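Local atomic coordinates of epidermin decarboxylase (PDB entry 1G63), a protein that removes two reducing equivalents and carbon dioxide from the C-terminal cysteine of the epidermin precursor, using FMN to form a carbon-carbon double bond. Residues B[34-37]-B[38-42]; B[67-70]-B[71-74]; B[94-97]-B[98-102]; B[127-130]-B[131-134]. All coordinates share one frame; numbering follows the deposited sequence.

In the fold
Followed from the N terminus, the four contacts come in series, and none nests in or crosses another; each is local and ties a turn or a helix to itself. Interaction 1 turns the chain at the end of strand 32-36 in the parallel Rossmann-like sheet. Interaction 2 winds and ends helix 67-72, and interaction 3 leads from a loop into helix 98-105. That helix joins them: Leu99 packs on Leu35 of interaction 1, and Thr101 on His67 of interaction 2. Interactions 2 and 3 share one FMN, whereas interaction 1 holds the phosphate of another. Interaction 4, in helix 124-134, stands apart beside strand 139-140, with nearest atoms about 8 Å from interaction 3.

Interaction 1 of 4, residues B[34-37]-B[38-42]; sequences ILFS and PSSKN. With FMN (flavin mononucleotide), chain N.
Ser37 and Ser40 meet where strand 32-36 of the Rossmann-like sheet gives way to a short 3-10 turn, an example of how the end of a parallel strand is shaped to receive a phosphate. The tight part is centred on the carbonyl of Ser37. Ser40 OG donates to Ser37 O at a short 2.5 Å, lying in the carbonyl plane on a lone pair, while Ser40 N reaches the same Ser37 O at 3.0 Å from above that plane. Two donors from one residue therefore grip a single oxygen. The hydroxyl gets there because chi1 of 56° sets OG between the backbone N and the carbonyl carbon of Ser40. Ser40 OG also touches Phe36, 3.2 Å from Phe36 CB and near the ring plane at its edge; beyond, the buried ring packs on Leu56 and Ile44. The other side is looser. Pro38 is exposed, and the extended Lys41 passes Ser37 O with CG at 3.9 Å before its amine makes a long, weak ion pair with Asp58. Ser37 OG faces FMN and donates to FMN O2P at 2.9 Å, and it also receives a weak bond from Ser40 N. The bonds to its carbonyl probably steady the backbone of Ser37, whose hydroxyl gives the phosphate a neutral donor, so that negative charge is met here by an uncharged group.

Interaction 2 of 4, residues B[67-70]-B[71-74]; sequences HINI and VENH. With FMN (flavin mononucleotide), chain M.
His74 closes the C-terminal end of helix 67-72 by folding its ring back onto Ile70, one turn earlier, so that a side-chain N-H serves a carbonyl of the last turn. CB of His74 lies 4.1 Å from Ile70 O, and CG comes in to 3.7 Å. At ND1 the approach becomes a hydrogen bond: His74 ND1 donates to Ile70 O at 2.6 Å, nearly straight at 165°, with the oxygen in the ring plane. The bond is possible because chi1 of -61° places CG beside the backbone N, turning ND1 to the carbonyl. The two side chains lie side by side, with His74 CE1 4.2 Å from Ile70 CG2, and NE2 at the far corner is bonded to Asn33 OD1. Both nitrogens being engaged, the rotation of the ring is fixed. On another side of the helix Glu72 lies beside Ile68, its CD 4.0 Å from Ile68 CG2, and also packs on Arg119 of a neighbouring subunit. At the N-terminal end stands the active-site His67, whose carbonyl receives Val71 N and whose ND1 has a weak bond to Thr105. Its imidazole comes up obliquely to the flavin, with His67 NE2 3.5 Å from FMN N10.

Interaction 3 of 4, residues B[94-97]-B[98-102]; sequences ICDN and LLTTV. With FMN (flavin mononucleotide), chain M.
Asn97 is the N-cap of helix 98-105 and meets Thr100 in the classical arrangement: a side-chain oxygen accepts an N-H of the first turn, which has no earlier helical carbonyl to bond to. Their side chains cross at about a right angle: the amide of Asn97 curls back over the first turn, and Thr100 points across it toward residues 94 to 96. A chi1 of 57° brings the amide of Asn97 round over that turn, where OD1 accepts from Thr100 N at 2.7 Å; the exact place of this oxygen is less certain, since it sits too close to a neighbouring atom. Thr100 OG1 in turn donates to Ile94 O at 3.1 Å, in the carbonyl plane. The carboxylate of Asp96 has its own partner in a salt bridge with Lys89.

The next residue, Thr101, is turned toward the ligand. Its OG1 donates to Asn97 O at 3.0 Å from above the carbonyl plane, whereas Thr101 N meets the same Asn97 O nearly along the C=O axis. Held so, Thr101 OG1 accepts from FMN O3' at 3.0 Å, and Cys95 O takes both ribityl hydroxyls, O4' at 3.0 Å and O3' slightly farther. The start of the helix and the loop before it thus supply one wall of a flavin site whose phosphate is bonded by Ser37 of a neighbouring subunit. Away from the flavin a water closes the join, donating to Ile94 O at 3.0 Å and to Thr100 O at 3.1 Å.

Interaction 4 of 4, residues B[127-130]-B[131-134]; sequences QKNI and DLLK
In Ile130 and Lys134, one turn apart in helix 124-134, the first torsions are almost equal, -75° and -72°, and send the two side chains off side by side in the same direction. For Ile130 this sets CG2 opposite the backbone N and on the side of Lys134. The lysine leaves with CG beside its own N and then runs fully extended: CG passes the carbonyl oxygen, Lys134 CG lying 3.4 Å from Ile130 O, and farther out Lys134 CE meets Ile130 CG2 at 4.0 Å. Beneath them Lys134 N donates to Ile130 O at 3.0 Å, an ordinary helical bond that holds the two residues in step.

The other i, i+4 pairs differ in chemistry. Leu133 bends its CG to within 3.3 Å of Asn129 O, and its buried end continues against Ile87 and Ala91 of helix 84-91. Asp131 brings a carboxylate near a carbonyl, its CG 3.4 Å from Gln127 O, a contact without attraction; the bond of this pair is Asp131 N to Gln127 O, at 3.0 Å. The amide of Gln127 is engaged elsewhere, NE2 bonding to Trp121 O. Leu132 meets Lys128 of a neighbouring subunit, so this helix also takes part in the dodecamer's interfaces.

The helix is amphipathic: Ile130, Leu133 and part of Lys134 touch Val140 of strand 139-140, the outermost strand within the chain, while Asp131 and Lys134 as a whole are exposed. For Lys134 the chemistry is divided along its length, its CE against Ile130 and its amine carried beyond the hydrocarbon, where the charge is probably solvated.

Interaction 1 of 4, residues B[34-37]-B[38-42]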
loop_
_atom_site.group_PDB
_atom_site.type_symbol
_atom_site.label_atom_id
_atom_site.label_comp_id
_atom_site.label_asym_id
_atom_site.label_seq_id
_atom_site.Cartn_x
_atom_site.Cartn_y
_atom_site.Cartn_z
ATOM N N ILE B 34 -20.037 -13.955 20.339
ATOM C CA ILE B 34 -18.634 -13.936 20.705
ATOM C C ILE B 34 -17.902 -12.626 20.389
ATOM O O ILE B 34 -18.251 -11.898 19.458
ATOM C CB ILE B 34 -17.928 -15.143 20.048
ATOM C CG1 ILE B 34 -16.541 -15.337 20.656
ATOM C CG2 ILE B 34 -17.898 -14.960 18.548
ATOM C CD1 ILE B 34 -16.003 -16.741 20.491
ATOM N N LEU B 35 -16.890 -12.335 21.197
ATOM C CA LEU B 35 -16.087 -11.124 21.072
ATOM C C LEU B 35 -14.636 -11.531 21.373
ATOM O O LEU B 35 -14.372 -12.171 22.384
ATOM C CB LEU B 35 -16.584 -10.092 22.098
ATOM C CG LEU B 35 -16.148 -8.628 22.019
ATOM C CD1 LEU B 35 -16.762 -7.858 23.187
ATOM C CD2 LEU B 35 -14.640 -8.530 22.065
ATOM N N PHE B 36 -13.701 -11.172 20.499
ATOM C CA PHE B 36 -12.295 -11.542 20.694
ATOM C C PHE B 36 -11.378 -10.388 21.078
ATOM O O PHE B 36 -11.669 -9.221 20.821
ATOM C CB PHE B 36 -11.718 -12.181 19.422
ATOM C CG PHE B 36 -12.333 -13.509 19.057
ATOM C CD1 PHE B 36 -13.487 -13.567 18.284
ATOM C CD2 PHE B 36 -11.747 -14.704 19.481
ATOM C CE1 PHE B 36 -14.056 -14.802 17.927
ATOM C CE2 PHE B 36 -12.303 -15.938 19.131
ATOM C CZ PHE B 36 -13.459 -15.989 18.353
ATOM N N SER B 37 -10.259 -10.730 21.704
ATOM C CA SER B 37 -9.269 -9.733 22.067
ATOM C C SER B 37 -8.402 -9.577 20.811
ATOM O O SER B 37 -8.239 -10.518 20.038
ATOM C CB SER B 37 -8.412 -10.224 23.234
ATOM O OG SER B 37 -7.508 -11.237 22.832
ATOM N N PRO B 38 -7.851 -8.382 20.577
ATOM C CA PRO B 38 -7.006 -8.166 19.393
ATOM C C PRO B 38 -5.951 -9.253 19.179
ATOM O O PRO B 38 -5.770 -9.746 18.065
ATOM C CB PRO B 38 -6.378 -6.803 19.665
ATOM C CG PRO B 38 -7.481 -6.092 20.395
ATOM C CD PRO B 38 -7.985 -7.142 21.365
ATOM N N SER B 39 -5.266 -9.637 20.249
ATOM C CA SER B 39 -4.221 -10.649 20.149
ATOM C C SER B 39 -4.695 -12.048 19.781
ATOM O O SER B 39 -3.947 -12.821 19.177
ATOM C CB SER B 39 -3.429 -10.730 21.451
ATOM O OG SER B 39 -2.736 -9.530 21.688
ATOM N N SER B 40 -5.921 -12.389 20.142
ATOM C CA SER B 40 -6.409 -13.723 19.836
ATOM C C SER B 40 -6.560 -13.926 18.325
ATOM O O SER B 40 -6.625 -15.049 17.839
ATOM C CB SER B 40 -7.731 -13.990 20.577
ATOM O OG SER B 40 -8.698 -13.009 20.278
ATOM N N LYS B 41 -6.581 -12.831 17.580
ATOM C CA LYS B 41 -6.718 -12.902 16.127
ATOM C C LYS B 41 -5.459 -13.443 15.449
ATOM O O LYS B 41 -5.457 -13.711 14.249
ATOM C CB LYS B 41 -7.098 -11.526 15.582
ATOM C CG LYS B 41 -8.412 -11.028 16.191
ATOM C CD LYS B 41 -8.736 -9.581 15.853
ATOM C CE LYS B 41 -10.021 -9.136 16.571
ATOM N NZ LYS B 41 -10.336 -7.692 16.370
ATOM N N ASN B 42 -4.396 -13.625 16.226
ATOM C CA ASN B 42 -3.148 -14.180 15.704
ATOM C C ASN B 42 -3.178 -15.696 15.826
ATOM O O ASN B 42 -2.254 -16.369 15.387
ATOM C CB ASN B 42 -1.945 -13.685 16.503
ATOM C CG ASN B 42 -1.690 -12.213 16.326
ATOM O OD1 ASN B 42 -0.965 -11.611 17.111
ATOM N ND2 ASN B 42 -2.273 -11.622 15.289
HETATM N N1 FMN N . -1.411 -16.463 27.781
HETATM C C2 FMN N . -2.276 -17.034 28.677
HETATM O O2 FMN N . -2.717 -16.464 29.633
HETATM N N3 FMN N . -2.681 -18.396 28.474
HETATM C C4 FMN N . -2.275 -19.187 27.455
HETATM O O4 FMN N . -2.660 -20.364 27.384
HETATM C C4A FMN N . -1.325 -18.585 26.510
HETATM N N5 FMN N . -0.901 -19.261 25.449
HETATM C C5A FMN N . -0.160 -18.623 24.495
HETATM C C6 FMN N . 0.222 -19.330 23.273
HETATM C C7 FMN N . 1.072 -18.802 22.344
HETATM C C7M FMN N . 1.438 -19.574 21.067
HETATM C C8 FMN N . 1.437 -17.374 22.442
HETATM C C8M FMN N . 2.262 -16.699 21.372
HETATM C C9 FMN N . 1.107 -16.696 23.611
HETATM C C9A FMN N . 0.327 -17.258 24.641
HETATM N N10 FMN N . -0.057 -16.595 25.848
HETATM C C10 FMN N . -0.952 -17.164 26.746
HETATM C "C1'" FMN N . 0.363 -15.204 26.073
HETATM C "C2'" FMN N . -0.762 -14.245 25.610
HETATM O "O2'" FMN N . -1.146 -14.395 24.242
HETATM C "C3'" FMN N . -0.338 -12.796 25.837
HETATM O "O3'" FMN N . -0.138 -12.570 27.271
HETATM C "C4'" FMN N . -1.295 -11.738 25.308
HETATM O "O4'" FMN N . -0.712 -10.414 25.401
HETATM C "C5'" FMN N . -2.663 -11.735 25.970
HETATM O "O5'" FMN N . -3.538 -10.788 25.321
HETATM P P FMN N . -5.109 -10.762 25.539
HETATM O O1P FMN N . -5.347 -10.612 27.009
HETATM O O2P FMN N . -5.670 -12.004 24.959
HETATM O O3P FMN N . -5.585 -9.501 24.732
#

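Interaction 2 of 4, residues B[67-70]-B[71-74]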
loop_
_atom_site.group_PDB
_atom_site.type_symbol
_atom_site.label_atom_id
_atom_site.label_comp_id
_atom_site.label_asym_id
_atom_site.label_seq_id
_atom_site.Cartn_x
_atom_site.Cartn_y
_atom_site.Cartn_z
ATOM N N HIS B 67 -20.660 -0.777 23.705
ATOM C CA HIS B 67 -20.393 -1.774 24.740
ATOM C C HIS B 67 -21.492 -1.868 25.802
ATOM O O HIS B 67 -21.704 -2.934 26.388
ATOM C CB HIS B 67 -19.046 -1.482 25.407
ATOM C CG HIS B 67 -18.954 -0.112 25.994
ATOM N ND1 HIS B 67 -19.194 0.145 27.326
ATOM C CD2 HIS B 67 -18.704 1.088 25.417
ATOM C CE1 HIS B 67 -19.097 1.445 27.545
ATOM N NE2 HIS B 67 -18.801 2.040 26.402
ATOM N N ILE B 68 -22.185 -0.761 26.052
ATOM C CA ILE B 68 -23.263 -0.753 27.034
ATOM C C ILE B 68 -24.410 -1.635 26.552
ATOM O O ILE B 68 -24.949 -2.439 27.308
ATOM C CB ILE B 68 -23.771 0.674 27.273
ATOM C CG1 ILE B 68 -22.640 1.512 27.877
ATOM C CG2 ILE B 68 -24.972 0.655 28.202
ATOM C CD1 ILE B 68 -22.865 2.997 27.766
ATOM N N ASN B 69 -24.770 -1.487 25.283
ATOM C CA ASN B 69 -25.827 -2.290 24.692
ATOM C C ASN B 69 -25.423 -3.755 24.665
ATOM O O ASN B 69 -26.248 -4.635 24.905
ATOM C CB ASN B 69 -26.126 -1.814 23.274
ATOM C CG ASN B 69 -26.859 -0.489 23.250
ATOM O OD1 ASN B 69 -27.004 0.130 22.195
ATOM N ND2 ASN B 69 -27.336 -0.047 24.419
ATOM N N ILE B 70 -24.154 -4.018 24.365
ATOM C CA ILE B 70 -23.668 -5.389 24.329
ATOM C C ILE B 70 -23.896 -6.043 25.694
ATOM O O ILE B 70 -24.370 -7.171 25.781
ATOM C CB ILE B 70 -22.163 -5.436 23.960
ATOM C CG1 ILE B 70 -21.983 -4.975 22.509
ATOM C CG2 ILE B 70 -21.610 -6.851 24.141
ATOM C CD1 ILE B 70 -20.538 -4.910 22.040
ATOM N N VAL B 71 -23.581 -5.316 26.761
ATOM C CA VAL B 71 -23.749 -5.828 28.106
ATOM C C VAL B 71 -25.219 -6.034 28.484
ATOM O O VAL B 71 -25.572 -7.052 29.081
ATOM C CB VAL B 71 -23.070 -4.892 29.133
ATOM C CG1 VAL B 71 -23.451 -5.297 30.559
ATOM C CG2 VAL B 71 -21.548 -4.956 28.951
ATOM N N GLU B 72 -26.073 -5.078 28.133
ATOM C CA GLU B 72 -27.496 -5.187 28.448
ATOM C C GLU B 72 -28.157 -6.313 27.658
ATOM O O GLU B 72 -29.145 -6.894 28.102
ATOM C CB GLU B 72 -28.219 -3.868 28.155
ATOM C CG GLU B 72 -27.636 -2.671 28.892
ATOM C CD GLU B 72 -28.424 -1.387 28.673
ATOM O OE1 GLU B 72 -28.758 -1.076 27.500
ATOM O OE2 GLU B 72 -28.696 -0.684 29.676
ATOM N N ASN B 73 -27.594 -6.628 26.495
ATOM C CA ASN B 73 -28.126 -7.670 25.628
ATOM C C ASN B 73 -27.800 -9.087 26.089
ATOM O O ASN B 73 -28.256 -10.056 25.489
ATOM C CB ASN B 73 -27.599 -7.477 24.204
ATOM C CG ASN B 73 -28.227 -8.439 23.213
ATOM O OD1 ASN B 73 -27.567 -8.909 22.274
ATOM N ND2 ASN B 73 -29.515 -8.727 23.401
ATOM N N HIS B 74 -27.009 -9.224 27.144
ATOM C CA HIS B 74 -26.659 -10.555 27.622
ATOM C C HIS B 74 -26.909 -10.768 29.112
ATOM O O HIS B 74 -26.794 -9.852 29.917
ATOM C CB HIS B 74 -25.185 -10.871 27.313
ATOM C CG HIS B 74 -24.855 -10.873 25.853
ATOM N ND1 HIS B 74 -24.574 -9.721 25.148
ATOM C CD2 HIS B 74 -24.787 -11.886 24.957
ATOM C CE1 HIS B 74 -24.347 -10.023 23.883
ATOM N NE2 HIS B 74 -24.470 -11.331 23.740
HETATM N N1 FMN M . -15.521 5.107 27.830
HETATM C C2 FMN M . -15.653 5.992 28.872
HETATM O O2 FMN M . -15.017 5.946 29.885
HETATM N N3 FMN M . -16.611 7.037 28.756
HETATM C C4 FMN M . -17.425 7.244 27.698
HETATM O O4 FMN M . -18.244 8.169 27.722
HETATM C C4A FMN M . -17.311 6.282 26.592
HETATM N N5 FMN M . -18.032 6.421 25.488
HETATM C C5A FMN M . -17.781 5.616 24.421
HETATM C C6 FMN M . -18.499 5.830 23.166
HETATM C C7 FMN M . -18.400 4.978 22.094
HETATM C C7M FMN M . -19.162 5.249 20.783
HETATM C C8 FMN M . -17.354 3.936 22.105
HETATM C C8M FMN M . -17.105 3.064 20.903
HETATM C C9 FMN M . -16.684 3.701 23.305
HETATM C C9A FMN M . -16.854 4.495 24.461
HETATM N N10 FMN M . -16.171 4.311 25.697
HETATM C C10 FMN M . -16.285 5.221 26.739
HETATM C "C1'" FMN M . -15.183 3.221 25.829
HETATM C "C2'" FMN M . -13.766 3.768 25.533
HETATM O "O2'" FMN M . -13.620 4.363 24.236
HETATM C "C3'" FMN M . -12.736 2.649 25.661
HETATM O "O3'" FMN M . -12.746 2.142 27.023
HETATM C "C4'" FMN M . -11.305 3.016 25.295
HETATM O "O4'" FMN M . -10.468 1.838 25.272
HETATM C "C5'" FMN M . -10.673 4.068 26.190
HETATM O "O5'" FMN M . -9.374 4.438 25.696
HETATM P P FMN M . -8.589 5.722 26.162
HETATM O O1P FMN M . -8.459 5.627 27.631
HETATM O O2P FMN M . -9.326 6.942 25.708
HETATM O O3P FMN M . -7.200 5.620 25.429
#

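Interaction 3 of 4, residues B[94-97]-B[98-102]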
loop_
_atom_site.group_PDB
_atom_site.type_symbol
_atom_site.label_atom_id
_atom_site.label_comp_id
_atom_site.label_asym_id
_atom_site.label_seq_id
_atom_site.Cartn_x
_atom_site.Cartn_y
_atom_site.Cartn_z
ATOM N N ILE B 94 -8.602 -1.918 33.899
ATOM C CA ILE B 94 -8.042 -1.492 32.631
ATOM C C ILE B 94 -8.888 -2.011 31.491
ATOM O O ILE B 94 -9.091 -3.219 31.352
ATOM C CB ILE B 94 -6.605 -1.974 32.493
ATOM C CG1 ILE B 94 -5.758 -1.239 33.525
ATOM C CG2 ILE B 94 -6.065 -1.705 31.089
ATOM C CD1 ILE B 94 -4.408 -1.759 33.602
ATOM N N CYS B 95 -9.401 -1.088 30.687
ATOM C CA CYS B 95 -10.248 -1.443 29.565
ATOM C C CYS B 95 -9.797 -0.736 28.290
ATOM O O CYS B 95 -10.456 0.189 27.809
ATOM C CB CYS B 95 -11.712 -1.116 29.897
ATOM S SG CYS B 95 -11.942 0.423 30.817
ATOM N N ASP B 96 -8.678 -1.197 27.735
ATOM C CA ASP B 96 -8.106 -0.598 26.532
ATOM C C ASP B 96 -8.486 -1.239 25.188
ATOM O O ASP B 96 -7.915 -0.897 24.154
ATOM C CB ASP B 96 -6.577 -0.508 26.659
ATOM C CG ASP B 96 -5.926 -1.850 26.957
ATOM O OD1 ASP B 96 -6.612 -2.896 26.941
ATOM O OD2 ASP B 96 -4.708 -1.851 27.196
ATOM N N ASN B 97 -9.433 -2.174 25.209
ATOM C CA ASN B 97 -9.947 -2.793 23.989
ATOM C C ASN B 97 -11.428 -3.102 24.254
ATOM O O ASN B 97 -11.875 -3.024 25.395
ATOM C CB ASN B 97 -9.151 -4.056 23.589
ATOM C CG ASN B 97 -9.107 -5.111 24.678
ATOM O OD1 ASN B 97 -10.101 -5.353 25.368
ATOM N ND2 ASN B 97 -7.951 -5.761 24.826
ATOM N N LEU B 98 -12.192 -3.433 23.218
ATOM C CA LEU B 98 -13.619 -3.696 23.392
ATOM C C LEU B 98 -13.948 -4.788 24.402
ATOM O O LEU B 98 -14.788 -4.583 25.283
ATOM C CB LEU B 98 -14.283 -4.026 22.044
ATOM C CG LEU B 98 -15.807 -4.259 22.091
ATOM C CD1 LEU B 98 -16.516 -3.035 22.651
ATOM C CD2 LEU B 98 -16.336 -4.577 20.696
ATOM N N LEU B 99 -13.293 -5.939 24.280
ATOM C CA LEU B 99 -13.545 -7.060 25.184
ATOM C C LEU B 99 -13.398 -6.640 26.640
ATOM O O LEU B 99 -14.270 -6.851 27.481
ATOM C CB LEU B 99 -12.571 -8.204 24.893
ATOM C CG LEU B 99 -12.665 -9.462 25.768
ATOM C CD1 LEU B 99 -12.125 -10.665 24.997
ATOM C CD2 LEU B 99 -11.889 -9.271 27.075
ATOM N N THR B 100 -12.270 -6.027 26.916
ATOM C CA THR B 100 -11.940 -5.593 28.242
ATOM C C THR B 100 -12.869 -4.449 28.727
ATOM O O THR B 100 -13.155 -4.325 29.923
ATOM C CB THR B 100 -10.438 -5.250 28.234
ATOM O OG1 THR B 100 -9.869 -5.577 29.494
ATOM C CG2 THR B 100 -10.209 -3.821 27.909
ATOM N N THR B 101 -13.373 -3.636 27.798
ATOM C CA THR B 101 -14.303 -2.560 28.162
ATOM C C THR B 101 -15.671 -3.175 28.495
ATOM O O THR B 101 -16.400 -2.687 29.362
ATOM C CB THR B 101 -14.486 -1.540 27.007
ATOM O OG1 THR B 101 -13.269 -0.819 26.812
ATOM C CG2 THR B 101 -15.602 -0.556 27.323
ATOM N N VAL B 102 -16.018 -4.243 27.784
ATOM C CA VAL B 102 -17.272 -4.945 28.025
ATOM C C VAL B 102 -17.225 -5.608 29.404
ATOM O O VAL B 102 -18.221 -5.610 30.134
ATOM C CB VAL B 102 -17.527 -6.020 26.926
ATOM C CG1 VAL B 102 -18.528 -7.075 27.411
ATOM C CG2 VAL B 102 -18.052 -5.336 25.666
HETATM N N1 FMN M . -15.521 5.107 27.830
HETATM C C2 FMN M . -15.653 5.992 28.872
HETATM O O2 FMN M . -15.017 5.946 29.885
HETATM N N3 FMN M . -16.611 7.037 28.756
HETATM C C4 FMN M . -17.425 7.244 27.698
HETATM O O4 FMN M . -18.244 8.169 27.722
HETATM C C4A FMN M . -17.311 6.282 26.592
HETATM N N5 FMN M . -18.032 6.421 25.488
HETATM C C5A FMN M . -17.781 5.616 24.421
HETATM C C6 FMN M . -18.499 5.830 23.166
HETATM C C7 FMN M . -18.400 4.978 22.094
HETATM C C7M FMN M . -19.162 5.249 20.783
HETATM C C8 FMN M . -17.354 3.936 22.105
HETATM C C8M FMN M . -17.105 3.064 20.903
HETATM C C9 FMN M . -16.684 3.701 23.305
HETATM C C9A FMN M . -16.854 4.495 24.461
HETATM N N10 FMN M . -16.171 4.311 25.697
HETATM C C10 FMN M . -16.285 5.221 26.739
HETATM C "C1'" FMN M . -15.183 3.221 25.829
HETATM C "C2'" FMN M . -13.766 3.768 25.533
HETATM O "O2'" FMN M . -13.620 4.363 24.236
HETATM C "C3'" FMN M . -12.736 2.649 25.661
HETATM O "O3'" FMN M . -12.746 2.142 27.023
HETATM C "C4'" FMN M . -11.305 3.016 25.295
HETATM O "O4'" FMN M . -10.468 1.838 25.272
HETATM C "C5'" FMN M . -10.673 4.068 26.190
HETATM O "O5'" FMN M . -9.374 4.438 25.696
HETATM P P FMN M . -8.589 5.722 26.162
HETATM O O1P FMN M . -8.459 5.627 27.631
HETATM O O2P FMN M . -9.326 6.942 25.708
HETATM O O3P FMN M . -7.200 5.620 25.429
HETATM O O HOH W 1 -11.626 -4.309 32.572
#

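Interaction 4 of 4, residues B[127-130]-B[131-134]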
loop_
_atom_site.group_PDB
_atom_site.type_symbol
_atom_site.label_atom_id
_atom_site.label_comp_id
_atom_site.label_asym_id
_atom_site.label_seq_id
_atom_site.Cartn_x
_atom_site.Cartn_y
_atom_site.Cartn_z
ATOM N N GLN B 127 -2.367 -13.930 41.192
ATOM C CA GLN B 127 -3.136 -14.474 42.305
ATOM C C GLN B 127 -3.760 -13.402 43.177
ATOM O O GLN B 127 -4.904 -13.530 43.603
ATOM C CB GLN B 127 -2.264 -15.410 43.148
ATOM C CG GLN B 127 -1.984 -16.744 42.469
ATOM C CD GLN B 127 -3.259 -17.386 41.938
ATOM O OE1 GLN B 127 -4.284 -17.410 42.626
ATOM N NE2 GLN B 127 -3.204 -17.911 40.714
ATOM N N LYS B 128 -3.015 -12.337 43.429
ATOM C CA LYS B 128 -3.510 -11.243 44.247
ATOM C C LYS B 128 -4.720 -10.616 43.558
ATOM O O LYS B 128 -5.687 -10.219 44.212
ATOM C CB LYS B 128 -2.397 -10.217 44.447
ATOM C CG LYS B 128 -2.735 -9.088 45.387
ATOM C CD LYS B 128 -1.474 -8.505 46.017
ATOM C CE LYS B 128 -0.801 -9.522 46.951
ATOM N NZ LYS B 128 0.377 -8.955 47.683
ATOM N N ASN B 129 -4.670 -10.551 42.230
ATOM C CA ASN B 129 -5.761 -9.983 41.440
ATOM C C ASN B 129 -6.969 -10.918 41.409
ATOM O O ASN B 129 -8.122 -10.467 41.382
ATOM C CB ASN B 129 -5.283 -9.704 40.010
ATOM C CG ASN B 129 -4.427 -8.456 39.911
ATOM O OD1 ASN B 129 -3.696 -8.276 38.940
ATOM N ND2 ASN B 129 -4.520 -7.586 40.909
ATOM N N ILE B 130 -6.704 -12.223 41.402
ATOM C CA ILE B 130 -7.781 -13.201 41.386
ATOM C C ILE B 130 -8.569 -13.106 42.687
ATOM O O ILE B 130 -9.795 -13.222 42.695
ATOM C CB ILE B 130 -7.237 -14.630 41.202
ATOM C CG1 ILE B 130 -6.817 -14.823 39.740
ATOM C CG2 ILE B 130 -8.293 -15.652 41.605
ATOM C CD1 ILE B 130 -6.346 -16.197 39.412
ATOM N N ASP B 131 -7.858 -12.894 43.789
ATOM C CA ASP B 131 -8.504 -12.754 45.083
ATOM C C ASP B 131 -9.351 -11.492 45.029
ATOM O O ASP B 131 -10.518 -11.486 45.436
ATOM C CB ASP B 131 -7.463 -12.631 46.192
ATOM C CG ASP B 131 -6.717 -13.932 46.449
ATOM O OD1 ASP B 131 -5.629 -13.871 47.075
ATOM O OD2 ASP B 131 -7.219 -15.009 46.035
ATOM N N LEU B 132 -8.762 -10.425 44.506
ATOM C CA LEU B 132 -9.464 -9.160 44.402
ATOM C C LEU B 132 -10.777 -9.311 43.626
ATOM O O LEU B 132 -11.816 -8.775 44.018
ATOM C CB LEU B 132 -8.570 -8.125 43.724
ATOM C CG LEU B 132 -9.091 -6.689 43.700
ATOM C CD1 LEU B 132 -9.370 -6.211 45.115
ATOM C CD2 LEU B 132 -8.053 -5.798 43.033
ATOM N N LEU B 133 -10.728 -10.053 42.526
ATOM C CA LEU B 133 -11.910 -10.266 41.701
ATOM C C LEU B 133 -12.996 -11.029 42.448
ATOM O O LEU B 133 -14.171 -10.660 42.414
ATOM C CB LEU B 133 -11.530 -11.028 40.429
ATOM C CG LEU B 133 -10.715 -10.263 39.381
ATOM C CD1 LEU B 133 -10.165 -11.240 38.354
ATOM C CD2 LEU B 133 -11.574 -9.205 38.724
ATOM N N LYS B 134 -12.592 -12.100 43.120
ATOM C CA LYS B 134 -13.521 -12.924 43.882
ATOM C C LYS B 134 -14.176 -12.155 45.037
ATOM O O LYS B 134 -15.381 -12.268 45.260
ATOM C CB LYS B 134 -12.796 -14.162 44.419
ATOM C CG LYS B 134 -12.450 -15.172 43.351
ATOM C CD LYS B 134 -11.729 -16.378 43.932
ATOM C CE LYS B 134 -11.587 -17.470 42.890
ATOM N NZ LYS B 134 -10.862 -18.665 43.400
#